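Local atomic coordinates of L-2,4-diaminobutyric acid acetyltransferase (Geobacillus sp., PDB entry 6SLL), a protein that catalyses the transfer of an acetyl group from acetyl-coenzyme A to L-2,4-diaminobutyric acid, a step in the biosynthesis of the chemical chaperone ectoine. Residues G40-N45 with V88-V93; G118-E123 with P175-I180; T125-N130 with T164-P169. All coordinates share one frame; numbering follows the deposited sequence.

Contact 1. Residues G40-N45 with V88-V93. With DAB (2,4-diaminobutyric acid), chain G; COA (coenzyme A), chain F.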
loop_
_atom_site.group_PDB
_atom_site.type_symbol
_atom_site.label_atom_id
_atom_site.label_comp_id
_atom_site.label_asym_id
_atom_site.label_seq_id
_atom_site.Cartn_x
_atom_site.Cartn_y
_atom_site.Cartn_z
ATOM N N GLY B 40 5.508 13.618 12.534
ATOM C CA GLY B 40 7.041 13.497 12.421
ATOM C C GLY B 40 7.554 11.940 12.303
ATOM O O GLY B 40 8.727 11.659 11.676
ATOM N N SER B 41 7.190 11.128 13.189
ATOM C CA SER B 41 7.788 9.872 13.463
ATOM C C SER B 41 7.408 8.772 12.545
ATOM O O SER B 41 7.974 7.650 12.587
ATOM C CB SER B 41 7.529 9.420 14.869
ATOM O OG SER B 41 6.095 9.404 15.075
ATOM N N LEU B 42 6.474 9.079 11.570
ATOM C CA LEU B 42 6.079 8.091 10.559
ATOM C C LEU B 42 6.645 8.475 9.243
ATOM O O LEU B 42 6.875 9.636 8.959
ATOM C CB LEU B 42 4.564 8.013 10.529
ATOM C CG LEU B 42 3.892 7.416 11.734
ATOM C CD1 LEU B 42 2.391 7.589 11.653
ATOM C CD2 LEU B 42 4.214 5.917 11.933
ATOM N N ASP B 43 6.790 7.498 8.358
ATOM C CA ASP B 43 7.262 7.811 6.990
ATOM C C ASP B 43 6.074 8.118 6.055
ATOM O O ASP B 43 5.217 7.257 5.737
ATOM C CB ASP B 43 8.020 6.691 6.436
ATOM C CG ASP B 43 9.248 6.267 7.266
ATOM O OD1 ASP B 43 9.890 7.163 7.804
ATOM O OD2 ASP B 43 9.468 5.055 7.312
ATOM N N LEU B 44 6.105 9.313 5.571
ATOM C CA LEU B 44 4.962 9.880 4.843
ATOM C C LEU B 44 4.864 9.306 3.456
ATOM O O LEU B 44 5.802 9.440 2.644
ATOM C CB LEU B 44 5.154 11.401 4.799
ATOM C CG LEU B 44 3.915 12.135 4.185
ATOM C CD1 LEU B 44 2.664 11.896 5.008
ATOM C CD2 LEU B 44 4.270 13.632 4.169
ATOM N N ASN B 45 3.733 8.691 3.131
ATOM C CA ASN B 45 3.424 8.286 1.762
ATOM C C ASN B 45 2.678 9.365 1.060
ATOM O O ASN B 45 2.382 10.429 1.591
ATOM C CB ASN B 45 2.626 6.946 1.784
ATOM C CG ASN B 45 3.460 5.902 2.479
ATOM O OD1 ASN B 45 4.516 5.478 1.921
ATOM N ND2 ASN B 45 3.125 5.472 3.660
ATOM N N VAL B 88 -0.186 -4.587 10.283
ATOM C CA VAL B 88 -0.545 -3.253 10.690
ATOM C C VAL B 88 0.557 -2.336 10.238
ATOM O O VAL B 88 1.752 -2.504 10.653
ATOM C CB VAL B 88 -0.834 -3.116 12.173
ATOM C CG1 VAL B 88 -1.078 -1.688 12.543
ATOM C CG2 VAL B 88 -1.991 -4.016 12.567
ATOM N N TRP B 89 0.270 -1.395 9.339
ATOM C CA TRP B 89 1.227 -0.556 8.655
ATOM C C TRP B 89 1.509 0.689 9.426
ATOM O O TRP B 89 2.649 0.858 9.928
ATOM C CB TRP B 89 0.740 -0.319 7.230
ATOM C CG TRP B 89 1.647 0.467 6.342
ATOM C CD1 TRP B 89 2.876 1.036 6.625
ATOM C CD2 TRP B 89 1.374 0.770 4.966
ATOM N NE1 TRP B 89 3.311 1.670 5.500
ATOM C CE2 TRP B 89 2.414 1.544 4.481
ATOM C CE3 TRP B 89 0.325 0.459 4.135
ATOM C CZ2 TRP B 89 2.473 1.989 3.177
ATOM C CZ3 TRP B 89 0.378 0.885 2.800
ATOM C CH2 TRP B 89 1.441 1.656 2.367
ATOM N N GLN B 90 0.552 1.614 9.581
ATOM C CA GLN B 90 0.791 2.864 10.328
ATOM C C GLN B 90 -0.314 3.045 11.363
ATOM O O GLN B 90 -1.502 2.869 11.042
ATOM C CB GLN B 90 0.854 4.082 9.383
ATOM C CG GLN B 90 2.045 4.013 8.444
ATOM C CD GLN B 90 2.206 5.206 7.552
ATOM O OE1 GLN B 90 1.286 5.579 6.833
ATOM N NE2 GLN B 90 3.363 5.818 7.602
ATOM N N VAL B 91 0.089 3.460 12.548
ATOM C CA VAL B 91 -0.817 3.903 13.604
ATOM C C VAL B 91 -0.454 5.305 13.976
ATOM O O VAL B 91 0.725 5.512 14.376
ATOM C CB VAL B 91 -0.804 2.952 14.819
ATOM C CG1 VAL B 91 -1.783 3.382 15.856
ATOM C CG2 VAL B 91 -0.890 1.492 14.477
ATOM N N ALA B 92 -1.378 6.219 13.944
ATOM C CA ALA B 92 -1.089 7.633 14.296
ATOM C C ALA B 92 -2.229 8.192 15.130
ATOM O O ALA B 92 -3.395 7.978 14.765
ATOM C CB ALA B 92 -0.975 8.463 13.008
ATOM N N VAL B 93 -1.871 8.961 16.159
ATOM C CA VAL B 93 -2.861 9.771 16.867
ATOM C C VAL B 93 -2.264 11.177 16.915
ATOM O O VAL B 93 -1.069 11.393 17.208
ATOM C CB VAL B 93 -3.140 9.186 18.262
ATOM C CG1 VAL B 93 -3.955 10.131 19.138
ATOM C CG2 VAL B 93 -3.838 7.826 18.143
HETATM N N DAB G . 7.989 3.633 9.815
HETATM C CA DAB G . 7.043 2.793 9.020
HETATM C C DAB G . 5.979 3.710 8.455
HETATM O O DAB G . 5.289 3.233 7.561
HETATM C CB DAB G . 6.432 1.672 9.868
HETATM C CG DAB G . 5.479 2.117 10.933
HETATM N ND DAB G . 4.963 0.920 11.663
HETATM O OXT DAB G . 5.829 4.839 8.906
HETATM N N1A COA F . 4.172 7.739 27.747
HETATM C C2A COA F . 3.928 6.574 28.364
HETATM N N3A COA F . 3.083 5.608 27.997
HETATM C C4A COA F . 2.385 5.929 26.872
HETATM C C5A COA F . 2.585 7.095 26.142
HETATM C C6A COA F . 3.524 8.046 26.587
HETATM N N6A COA F . 3.772 9.189 26.017
HETATM N N7A COA F . 1.666 7.110 25.101
HETATM C C8A COA F . 1.017 5.958 25.159
HETATM N N9A COA F . 1.461 5.213 26.202
HETATM C C1B COA F . 1.022 3.929 26.538
HETATM C C2B COA F . -0.320 3.938 27.279
HETATM O O2B COA F . -0.142 4.112 28.644
HETATM C C3B COA F . -0.881 2.619 26.780
HETATM O O3B COA F . -0.125 1.538 27.472
HETATM P P3B COA F . -0.786 0.712 28.704
HETATM O O7A COA F . -1.818 -0.114 27.907
HETATM O O8A COA F . 0.411 0.022 29.378
HETATM O O9A COA F . -1.876 1.631 29.456
HETATM C C4B COA F . -0.393 2.555 25.358
HETATM O O4B COA F . 0.833 3.240 25.301
HETATM C C5B COA F . -1.503 3.015 24.409
HETATM O O5B COA F . -1.948 4.341 24.783
HETATM P P1A COA F . -2.996 5.175 23.925
HETATM O O1A COA F . -3.438 6.313 24.754
HETATM O O2A COA F . -4.008 4.287 23.308
HETATM O O3A COA F . -1.998 5.718 22.781
HETATM P P2A COA F . -2.203 7.054 21.899
HETATM O O4A COA F . -3.620 7.198 21.497
HETATM O O5A COA F . -1.570 8.203 22.616
HETATM O O6A COA F . -1.396 6.699 20.614
HETATM C CBP COA F . 0.627 6.373 19.348
HETATM C CCP COA F . -0.112 6.031 20.615
HETATM C CDP COA F . 1.879 5.450 19.269
HETATM C CEP COA F . -0.251 6.126 18.174
HETATM C CAP COA F . 1.020 7.884 19.454
HETATM O OAP COA F . 1.981 8.020 20.534
HETATM C C9P COA F . 1.597 8.496 18.225
HETATM O O9P COA F . 0.972 8.669 17.164
HETATM N N8P COA F . 2.899 8.858 18.377
HETATM C C7P COA F . 3.729 9.472 17.462
HETATM C C6P COA F . 4.810 10.423 18.193
HETATM C C5P COA F . 5.965 9.672 18.768
HETATM O O5P COA F . 5.723 8.653 19.507
HETATM N N4P COA F . 7.092 10.092 18.626
HETATM C C3P COA F . 8.322 9.417 19.218
HETATM C C2P COA F . 9.685 10.215 18.552
HETATM S S1P COA F . 9.803 11.762 19.399
HETATM O O HOH W 1 5.209 3.971 5.034
#
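Leu42 and Gln90 mark the nearest approach of the two backbones, with 7.4 Å between their CA atoms, and the loop 40-45 passes strand 88-93 at 117° between end-to-end directions. Side chains and the bound substrate therefore make the join. Gln90 is central: with CG anti to the carbonyl carbon (chi1 -65°) and the chain extended beyond it, the amide reaches the loop. Its NE2 donates to Asp43 O over 3.0 Å, from above that carbonyl's plane and well short of straight. A much straighter bond of 3.0 Å runs from Gln90 NE2 to DAB OXT, which Asp43 N also grips, at 2.9 Å; Gln90 OE1 is bound to Tyr50 OH. The other carboxylate oxygen, DAB O, lies at the edge of the Trp89 indole and takes a hydrogen bond from a water held by Trp89 NE1 and Asn45 ND2. Asn45 itself is tied to Ser46 of the second subunit. On the apolar side, Leu42 CD1 rests on Ala92 CB at 3.7 Å. A leucine in place of Gln90 would probably cost DAB OXT one of its two N-H donors and untie the Asp43 carbonyl from the strand. On either side of Gln90, Trp89 O accepts from DAB ND (2.9 Å) and Val93 N donates to COA O9P (3.0 Å), so one GNAT strand offers backbone groups to both ligands, while the loop, Gln90 and the water on Trp89 hold the substrate's carboxylate.

Contact 2. Residues G118-E123 with P175-I180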
loop_
_atom_site.group_PDB
_atom_site.type_symbol
_atom_site.label_atom_id
_atom_site.label_comp_id
_atom_site.label_asym_id
_atom_site.label_seq_id
_atom_site.Cartn_x
_atom_site.Cartn_y
_atom_site.Cartn_z
ATOM N N GLY B 118 -11.018 -14.309 11.800
ATOM C CA GLY B 118 -10.064 -15.341 11.476
ATOM C C GLY B 118 -8.577 -14.897 11.538
ATOM O O GLY B 118 -7.747 -15.740 11.205
ATOM N N VAL B 119 -8.285 -13.665 11.833
ATOM C CA VAL B 119 -6.916 -13.269 11.933
ATOM C C VAL B 119 -6.313 -13.959 13.141
ATOM O O VAL B 119 -6.790 -13.857 14.282
ATOM C CB VAL B 119 -6.809 -11.758 12.066
ATOM C CG1 VAL B 119 -5.407 -11.342 12.529
ATOM C CG2 VAL B 119 -7.145 -11.063 10.767
ATOM N N ARG B 120 -5.227 -14.672 12.911
ATOM C CA ARG B 120 -4.563 -15.390 13.948
ATOM C C ARG B 120 -3.264 -14.727 14.424
ATOM O O ARG B 120 -2.824 -15.011 15.550
ATOM C CB ARG B 120 -4.348 -16.826 13.508
ATOM C CG ARG B 120 -4.253 -17.872 14.607
ATOM C CD ARG B 120 -4.040 -19.286 14.040
ATOM N NE ARG B 120 -3.718 -20.121 15.160
ATOM C CZ ARG B 120 -2.617 -20.809 15.364
ATOM N NH1 ARG B 120 -1.713 -20.937 14.319
ATOM N NH2 ARG B 120 -2.505 -21.567 16.428
ATOM N N PHE B 121 -2.685 -13.824 13.620
ATOM C CA PHE B 121 -1.503 -13.073 13.977
ATOM C C PHE B 121 -1.595 -11.630 13.533
ATOM O O PHE B 121 -2.133 -11.429 12.421
ATOM C CB PHE B 121 -0.224 -13.689 13.344
ATOM C CG PHE B 121 0.098 -15.078 13.862
ATOM C CD1 PHE B 121 0.930 -15.217 14.924
ATOM C CD2 PHE B 121 -0.366 -16.155 13.213
ATOM C CE1 PHE B 121 1.239 -16.460 15.457
ATOM C CE2 PHE B 121 -0.032 -17.464 13.674
ATOM C CZ PHE B 121 0.745 -17.554 14.840
ATOM N N ILE B 122 -1.018 -10.722 14.287
ATOM C CA ILE B 122 -0.689 -9.401 13.791
ATOM C C ILE B 122 0.806 -9.372 13.547
ATOM O O ILE B 122 1.597 -9.807 14.420
ATOM C CB ILE B 122 -1.093 -8.325 14.771
ATOM C CG1 ILE B 122 -2.618 -8.167 14.828
ATOM C CG2 ILE B 122 -0.394 -7.037 14.483
ATOM C CD1 ILE B 122 -3.084 -7.252 15.970
ATOM N N GLU B 123 1.221 -8.741 12.442
ATOM C CA GLU B 123 2.590 -8.318 12.169
ATOM C C GLU B 123 2.688 -6.837 12.104
ATOM O O GLU B 123 1.750 -6.274 11.439
ATOM C CB GLU B 123 3.136 -8.999 10.830
ATOM C CG GLU B 123 3.519 -10.447 11.000
ATOM C CD GLU B 123 4.012 -11.129 9.816
ATOM O OE1 GLU B 123 4.152 -12.389 9.864
ATOM O OE2 GLU B 123 4.297 -10.500 8.741
ATOM N N PRO B 175 -0.329 -16.770 18.537
ATOM C CA PRO B 175 -1.633 -16.854 17.864
ATOM C C PRO B 175 -2.756 -16.423 18.745
ATOM O O PRO B 175 -2.815 -16.622 19.937
ATOM C CB PRO B 175 -1.778 -18.323 17.590
ATOM C CG PRO B 175 -0.929 -19.004 18.678
ATOM C CD PRO B 175 0.209 -18.094 18.889
ATOM N N PHE B 176 -3.765 -15.760 18.099
ATOM C CA PHE B 176 -4.942 -15.288 18.835
ATOM C C PHE B 176 -5.867 -16.413 19.216
ATOM O O PHE B 176 -6.702 -16.276 20.107
ATOM C CB PHE B 176 -5.729 -14.216 18.071
ATOM C CG PHE B 176 -4.994 -12.970 17.986
ATOM C CD1 PHE B 176 -4.915 -12.159 19.051
ATOM C CD2 PHE B 176 -4.528 -12.497 16.826
ATOM C CE1 PHE B 176 -4.225 -10.967 18.998
ATOM C CE2 PHE B 176 -3.922 -11.304 16.753
ATOM C CZ PHE B 176 -3.640 -10.539 17.786
ATOM N N PHE B 177 -5.788 -17.553 18.522
ATOM C CA PHE B 177 -6.651 -18.660 18.797
ATOM C C PHE B 177 -5.969 -19.929 18.375
ATOM O O PHE B 177 -5.023 -19.942 17.577
ATOM C CB PHE B 177 -8.042 -18.559 18.178
ATOM C CG PHE B 177 -8.090 -18.438 16.702
ATOM C CD1 PHE B 177 -7.939 -17.217 16.038
ATOM C CD2 PHE B 177 -8.290 -19.478 15.873
ATOM C CE1 PHE B 177 -7.934 -17.078 14.651
ATOM C CE2 PHE B 177 -8.253 -19.386 14.462
ATOM C CZ PHE B 177 -8.109 -18.181 13.902
ATOM N N ASN B 178 -6.412 -21.052 18.909
ATOM C CA ASN B 178 -5.819 -22.405 18.673
ATOM C C ASN B 178 -6.133 -22.909 17.304
ATOM O O ASN B 178 -7.084 -22.529 16.654
ATOM C CB ASN B 178 -6.361 -23.372 19.711
ATOM C CG ASN B 178 -5.686 -23.181 21.045
ATOM O OD1 ASN B 178 -4.679 -23.858 21.371
ATOM N ND2 ASN B 178 -6.319 -22.398 21.921
ATOM N N ASP B 179 -5.250 -23.806 16.826
ATOM C CA ASP B 179 -5.532 -24.675 15.678
ATOM C C ASP B 179 -6.601 -25.678 15.985
ATOM O O ASP B 179 -6.611 -26.365 16.969
ATOM C CB ASP B 179 -4.192 -25.369 15.356
ATOM C CG ASP B 179 -3.242 -24.253 14.627
ATOM O OD1 ASP B 179 -3.652 -23.682 13.537
ATOM O OD2 ASP B 179 -2.151 -23.960 15.141
ATOM N N ILE B 180 -7.654 -25.589 15.261
ATOM C CA ILE B 180 -8.919 -26.321 15.640
ATOM C C ILE B 180 -8.929 -27.459 14.580
ATOM O O ILE B 180 -9.112 -27.221 13.346
ATOM C CB ILE B 180 -10.179 -25.459 15.498
ATOM C CG1 ILE B 180 -10.149 -24.195 16.414
ATOM C CG2 ILE B 180 -11.404 -26.263 15.862
ATOM C CD1 ILE B 180 -9.750 -24.414 17.809
#
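The guanidinium of Arg120 is lodged between Pro175 and Asp179 of the C-terminal segment 175-180. The arginine is modelled in two conformers; in the one described here its guanidinium meets three partners from different directions. The carboxylate of Asp179 lies over one face, its plane turned 56° from the guanidinium, with a salt bridge of 2.7 Å from Arg120 NH2 to Asp179 OD2. Pro175 CB sits against the opposite face, and Phe177 O comes to the edge, accepting from Arg120 NE at 2.8 Å close to the guanidinium plane. The arm that carries this group is extended from CG to NE, with CG anti to the backbone N (chi1 -153°), and Arg120 CG lies over the Phe177 ring as a CH-pi contact, 3.9 Å from the centroid. The edge of that ring in turn faces the carbonyl oxygens of Gly118 and Val119.

In the next shell, a backbone bond from Phe176 N to Arg120 O (2.8 Å) sets the two segments against each other. Pro175, which follows a cis peptide, places its CA over the face of Phe121, and Ile122 CD1 meets the edge of the Phe176 ring, 3.8 Å from CZ. Phe176 also packs on Tyr140 and Lys144 of helix 131-144, and Phe121 on Thr85 and Val172. The chain's C-terminal tail is thus fastened at the start of strand 121-125, which runs between strands 85-93 and 168-173 of the GNAT sheet.

Contact 3. Residues T125-N130 with T164-P169. With DAB (2,4-diaminobutyric acid), chain G.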
loop_
_atom_site.group_PDB
_atom_site.type_symbol
_atom_site.label_atom_id
_atom_site.label_comp_id
_atom_site.label_asym_id
_atom_site.label_seq_id
_atom_site.Cartn_x
_atom_site.Cartn_y
_atom_site.Cartn_z
ATOM N N THR B 125 5.920 -3.428 12.249
ATOM C CA THR B 125 7.302 -3.106 12.651
ATOM C C THR B 125 7.285 -1.862 13.525
ATOM O O THR B 125 6.469 -0.948 13.343
ATOM C CB THR B 125 8.208 -2.902 11.430
ATOM O OG1 THR B 125 7.908 -1.690 10.719
ATOM C CG2 THR B 125 8.248 -4.059 10.530
ATOM N N VAL B 126 8.209 -1.843 14.524
ATOM C CA VAL B 126 8.197 -0.736 15.461
ATOM C C VAL B 126 9.678 -0.335 15.751
ATOM O O VAL B 126 10.385 -1.124 16.411
ATOM C CB VAL B 126 7.496 -1.065 16.765
ATOM C CG1 VAL B 126 7.401 0.236 17.582
ATOM C CG2 VAL B 126 6.131 -1.631 16.565
ATOM N N SER B 127 10.065 0.818 15.455
ATOM C CA SER B 127 11.388 1.085 15.652
ATOM C C SER B 127 11.683 1.333 17.078
ATOM O O SER B 127 10.779 1.406 18.004
ATOM C CB SER B 127 11.725 2.313 14.838
ATOM O OG SER B 127 11.656 2.257 13.291
ATOM N N PRO B 128 12.955 1.635 17.291
ATOM C CA PRO B 128 13.252 2.029 18.728
ATOM C C PRO B 128 12.800 3.329 19.279
ATOM O O PRO B 128 12.376 3.512 20.340
ATOM C CB PRO B 128 14.730 1.819 18.848
ATOM C CG PRO B 128 15.100 0.754 17.814
ATOM C CD PRO B 128 14.128 1.040 16.625
ATOM N N SER B 129 12.722 4.333 18.414
ATOM C CA SER B 129 12.200 5.642 18.879
ATOM C C SER B 129 10.716 5.766 18.987
ATOM O O SER B 129 10.215 6.734 19.595
ATOM C CB SER B 129 12.673 6.756 18.060
ATOM O OG SER B 129 11.912 6.880 16.968
ATOM N N ASN B 130 9.973 4.755 18.507
ATOM C CA ASN B 130 8.522 4.754 18.550
ATOM C C ASN B 130 8.171 4.025 19.827
ATOM O O ASN B 130 7.509 2.928 19.878
ATOM C CB ASN B 130 8.003 4.142 17.296
ATOM C CG ASN B 130 8.064 4.989 16.076
ATOM O OD1 ASN B 130 9.075 5.714 15.820
ATOM N ND2 ASN B 130 7.125 4.755 15.176
ATOM N N THR B 164 19.211 8.915 7.288
ATOM C CA THR B 164 19.348 7.914 8.352
ATOM C C THR B 164 17.907 7.450 8.663
ATOM O O THR B 164 17.031 8.344 8.787
ATOM C CB THR B 164 19.967 8.638 9.598
ATOM O OG1 THR B 164 21.295 9.067 9.269
ATOM C CG2 THR B 164 20.045 7.722 10.820
ATOM N N HIS B 165 17.653 6.167 8.656
ATOM C CA HIS B 165 16.395 5.635 9.081
ATOM C C HIS B 165 16.727 4.633 10.163
ATOM O O HIS B 165 17.715 3.873 10.062
ATOM C CB HIS B 165 15.681 4.915 7.944
ATOM C CG HIS B 165 14.235 4.635 8.157
ATOM N ND1 HIS B 165 13.756 3.651 8.993
ATOM C CD2 HIS B 165 13.157 5.243 7.647
ATOM C CE1 HIS B 165 12.421 3.648 8.960
ATOM N NE2 HIS B 165 12.027 4.615 8.144
ATOM N N GLU B 166 15.898 4.513 11.153
ATOM C CA GLU B 166 16.009 3.546 12.172
ATOM C C GLU B 166 15.727 2.110 11.690
ATOM O O GLU B 166 15.012 1.942 10.673
ATOM C CB GLU B 166 15.157 3.789 13.401
ATOM C CG GLU B 166 15.477 5.072 14.224
ATOM C CD GLU B 166 14.316 5.163 15.296
ATOM O OE1 GLU B 166 13.426 6.067 15.217
ATOM O OE2 GLU B 166 14.398 4.366 16.342
ATOM N N ASP B 167 16.228 1.109 12.377
ATOM C CA ASP B 167 15.762 -0.233 12.162
ATOM C C ASP B 167 14.247 -0.305 12.388
ATOM O O ASP B 167 13.654 0.369 13.192
ATOM C CB ASP B 167 16.378 -1.240 13.165
ATOM C CG ASP B 167 17.915 -1.441 13.046
ATOM O OD1 ASP B 167 18.430 -1.186 11.991
ATOM O OD2 ASP B 167 18.511 -1.803 14.060
ATOM N N GLU B 168 13.645 -1.274 11.662
ATOM C CA GLU B 168 12.177 -1.566 11.725
ATOM C C GLU B 168 12.029 -3.060 12.098
ATOM O O GLU B 168 11.670 -3.856 11.234
ATOM C CB GLU B 168 11.529 -1.270 10.394
ATOM C CG GLU B 168 11.430 0.216 10.116
ATOM C CD GLU B 168 10.285 0.952 10.777
ATOM O OE1 GLU B 168 9.451 0.318 11.471
ATOM O OE2 GLU B 168 10.201 2.183 10.552
ATOM N N PRO B 169 12.280 -3.450 13.336
ATOM C CA PRO B 169 12.154 -4.857 13.704
ATOM C C PRO B 169 10.683 -5.281 13.610
ATOM O O PRO B 169 9.747 -4.504 13.858
ATOM C CB PRO B 169 12.625 -4.902 15.124
ATOM C CG PRO B 169 12.592 -3.513 15.538
ATOM C CD PRO B 169 12.736 -2.621 14.443
HETATM N N DAB G . 7.989 3.633 9.815
HETATM C CA DAB G . 7.043 2.793 9.020
HETATM C C DAB G . 5.979 3.710 8.455
HETATM O O DAB G . 5.289 3.233 7.561
HETATM C CB DAB G . 6.432 1.672 9.868
HETATM C CG DAB G . 5.479 2.117 10.933
HETATM N ND DAB G . 4.963 0.920 11.663
HETATM O OXT DAB G . 5.829 4.839 8.906
HETATM O O HOH W 2 8.247 1.962 13.259
#
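Val126 and Pro169 join where two neighbouring antiparallel strands of the GNAT sheet, 121-125 and 168-173, meet beside the substrate pocket. In the backbone, Val126 N donates to Pro169 O at 3.1 Å, nearly along the C=O axis. Hydroxyl groups supply much of the rest. Thr125 OG1, set between its backbone N and carbonyl carbon (chi1 71°), donates to Glu168 OE1 over 2.6 Å, from above the carboxylate plane; Tyr48 OH of the second subunit also bonds to this hydroxyl. Ser127 OG, in one of two modelled conformers, donates to Asp167 O. The Glu166 carboxylate takes Ser129 N on the syn lone pair of OE2 at 2.7 Å; Ser129 OG lies so close to Glu166 OE1 that the exact geometry there is doubtful. Together these bonds hold the turn before helix 131-144 against the segment 164-169. Within that segment, His165 ND1 donates almost in its ring plane to Glu166 O (2.7 Å). A water donates to Glu168 OE1 and accepts from Ser127 N. Two bonds reach the ligand: DAB ND donates to Thr125 O at 2.9 Å, and at the other amine, DAB N donates to Glu168 OE2 at 2.7 Å.

Contact 1 is buried near the centre of the chain, contact 3 is partly buried, and contact 2 lies at the surface. Contacts 1 and 3, with centres about 12 Å apart, share the substrate: both hold its two amines, and contact 1 alone takes the carboxylate. His165 of contact 3 also reaches Asp43 of contact 1, a residue with two conformers. Contact 2 is about 25 Å from either centre and holds the C-terminal tail through charge, aromatic packing and bonds to backbone oxygens, whereas the other two rely mainly on polar bonds around the substrate. All three reach one sheet: Val88 and Glu123 pair between the strands of contacts 1 and 2, and strand 121-125 leads from contact 2 into contact 3.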